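Local coordinates for NADH:ubiquinone oxidoreductase, Na translocating, C subunit (Parabacteroides distasonis, PDB 3LWX), which is the C subunit of a sodium-translocating membrane complex and contains a domain of the FMN-binding family, at residues Y85-H90 with I102-D107. Residues are numbered along the deposited sequence; the frame is centred on the assembly and turned at random.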
loop_
_atom_site.group_PDB
_atom_site.type_symbol
_atom_site.label_atom_id
_atom_site.label_comp_id
_atom_site.label_asym_id
_atom_site.label_seq_id
_atom_site.Cartn_x
_atom_site.Cartn_y
_atom_site.Cartn_z
ATOM N N TYR A 85 -8.931 4.295 -3.863
ATOM C CA TYR A 85 -8.975 3.430 -2.692
ATOM C C TYR A 85 -7.558 2.999 -2.343
ATOM O O TYR A 85 -6.896 2.346 -3.149
ATOM C CB TYR A 85 -9.860 2.214 -2.950
ATOM C CG TYR A 85 -11.275 2.583 -3.336
ATOM C CD1 TYR A 85 -12.252 2.799 -2.367
ATOM C CD2 TYR A 85 -11.640 2.721 -4.665
ATOM C CE1 TYR A 85 -13.542 3.144 -2.721
ATOM C CE2 TYR A 85 -12.946 3.055 -5.031
ATOM C CZ TYR A 85 -13.884 3.271 -4.046
ATOM O OH TYR A 85 -15.184 3.587 -4.399
ATOM N N ILE A 86 -7.124 3.354 -1.139
ATOM C CA ILE A 86 -5.771 3.089 -0.664
ATOM C C ILE A 86 -5.837 1.958 0.359
ATOM O O ILE A 86 -6.631 2.003 1.316
ATOM C CB ILE A 86 -5.156 4.326 0.004
ATOM C CG1 ILE A 86 -5.212 5.547 -0.910
ATOM C CG2 ILE A 86 -3.704 4.058 0.435
ATOM C CD1 ILE A 86 -4.988 6.867 -0.198
HETATM N N MSE A 87 -5.015 0.929 0.143
HETATM C CA MSE A 87 -4.968 -0.287 0.925
HETATM C C MSE A 87 -3.582 -0.463 1.518
HETATM O O MSE A 87 -2.588 -0.022 0.943
HETATM C CB MSE A 87 -5.332 -1.467 0.020
HETATM C CG MSE A 87 -6.764 -1.404 -0.458
HETATM SE SE MSE A 87 -7.265 -2.672 -1.776
HETATM C CE MSE A 87 -6.426 -1.834 -3.296
ATOM N N ALA A 88 -3.549 -1.075 2.693
ATOM C CA ALA A 88 -2.326 -1.253 3.466
ATOM C C ALA A 88 -1.723 -2.637 3.253
ATOM O O ALA A 88 -2.424 -3.654 3.311
ATOM C CB ALA A 88 -2.595 -1.006 4.938
ATOM N N LEU A 89 -0.416 -2.663 3.064
ATOM C CA LEU A 89 0.361 -3.853 2.824
ATOM C C LEU A 89 1.280 -4.169 3.996
ATOM O O LEU A 89 1.795 -3.273 4.675
ATOM C CB LEU A 89 1.253 -3.648 1.605
ATOM C CG LEU A 89 0.546 -3.131 0.350
ATOM C CD1 LEU A 89 1.579 -2.853 -0.727
ATOM C CD2 LEU A 89 -0.515 -4.104 -0.128
ATOM N N HIS A 90 1.526 -5.459 4.210
ATOM C CA HIS A 90 2.480 -5.904 5.227
ATOM C C HIS A 90 3.060 -7.233 4.773
ATOM O O HIS A 90 2.385 -8.022 4.143
ATOM C CB HIS A 90 1.846 -6.024 6.625
ATOM C CG HIS A 90 0.843 -7.128 6.744
ATOM N ND1 HIS A 90 1.140 -8.357 7.296
ATOM C CD2 HIS A 90 -0.447 -7.196 6.339
ATOM C CE1 HIS A 90 0.069 -9.129 7.238
ATOM N NE2 HIS A 90 -0.904 -8.450 6.659
ATOM N N ILE A 102 -0.933 0.782 -1.404
ATOM C CA ILE A 102 -1.188 0.782 -2.829
ATOM C C ILE A 102 -2.593 1.322 -3.055
ATOM O O ILE A 102 -3.514 1.000 -2.299
ATOM C CB ILE A 102 -0.944 -0.615 -3.435
ATOM C CG1 ILE A 102 -0.918 -0.578 -4.963
ATOM C CG2 ILE A 102 -1.963 -1.601 -2.939
ATOM C CD1 ILE A 102 -0.371 -1.862 -5.537
ATOM N N SER A 103 -2.728 2.179 -4.061
ATOM C CA SER A 103 -4.018 2.775 -4.352
ATOM C C SER A 103 -4.514 2.302 -5.708
ATOM O O SER A 103 -3.725 2.051 -6.628
ATOM C CB SER A 103 -3.957 4.313 -4.323
ATOM O OG SER A 103 -3.199 4.828 -5.396
ATOM N N VAL A 104 -5.835 2.216 -5.829
ATOM C CA VAL A 104 -6.480 1.902 -7.080
ATOM C C VAL A 104 -7.483 2.992 -7.459
ATOM O O VAL A 104 -8.001 3.733 -6.612
ATOM C CB VAL A 104 -7.185 0.514 -7.067
ATOM C CG1 VAL A 104 -6.162 -0.615 -6.926
ATOM C CG2 VAL A 104 -8.242 0.409 -5.967
ATOM N N ASP A 105 -7.723 3.056 -8.760
ATOM C CA ASP A 105 -8.705 3.931 -9.358
ATOM C C ASP A 105 -10.122 3.523 -8.946
ATOM O O ASP A 105 -10.342 2.525 -8.260
ATOM C CB ASP A 105 -8.578 3.871 -10.873
ATOM C CG ASP A 105 -7.298 4.502 -11.405
ATOM O OD1 ASP A 105 -6.702 5.370 -10.732
ATOM O OD2 ASP A 105 -6.907 4.140 -12.534
ATOM N N SER A 106 -11.104 4.290 -9.406
ATOM C CA SER A 106 -12.491 4.048 -9.017
ATOM C C SER A 106 -13.027 2.703 -9.497
ATOM O O SER A 106 -14.015 2.209 -8.954
ATOM C CB SER A 106 -13.383 5.185 -9.503
ATOM O OG SER A 106 -13.442 5.203 -10.916
ATOM N N ASP A 107 -12.371 2.100 -10.492
ATOM C CA ASP A 107 -12.731 0.750 -10.952
ATOM C C ASP A 107 -12.325 -0.361 -9.964
ATOM O O ASP A 107 -12.613 -1.527 -10.203
ATOM C CB ASP A 107 -12.158 0.441 -12.346
ATOM C CG ASP A 107 -10.633 0.292 -12.396
ATOM O OD1 ASP A 107 -9.936 0.507 -11.382
ATOM O OD2 ASP A 107 -10.143 -0.080 -13.494
HETATM O O HOH W 1 -15.736 3.332 -6.972
#
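Tyr85 and Val104 form a hydrogen-bonded pair of an antiparallel beta hairpin, strands 82-92 and 97-104 of the six-stranded sheet, and illustrate how such a ladder places its side chains. Tyr85 N donates a hydrogen bond to Val104 O at 3.0 Å, and Val104 N donates one back to Tyr85 O. Two residues along, Met87 and Ile102 repeat the reciprocal bonding, with Met87 N to Ile102 O the straightest of the four bonds (167° at the hydrogen). Between these pairs lies the non-hydrogen-bonded pair Ile86 and Ser103, whose CA atoms come within 4.1 Å of each other; here Ser103 CA makes a CH...O contact with Tyr85 O.

Side chains alternate accordingly. Ile86 CG1 rests on Ser103 CB on one face, where Ser103 OG is hydrogen-bonded to Ser23 O. On the other, the selenomethionine Met87 bends at chi3 (-76°), which swings its CE diagonally over to Val104, 3.8 Å from CG1. Leu89 CD2 reaches Ile102 CG2 at 4.0 Å, and helix 174-196 packs on this side, touching Met87 through Tyr191 and Leu89 through Leu184.

Where strand 97-104 gives way to a loop, the Tyr85 ring runs out beside the departing chain with Asp105 O at its edge. One water completes the link, 2.6 Å from Tyr85 OH and donating to Ser106 O at 2.9 Å.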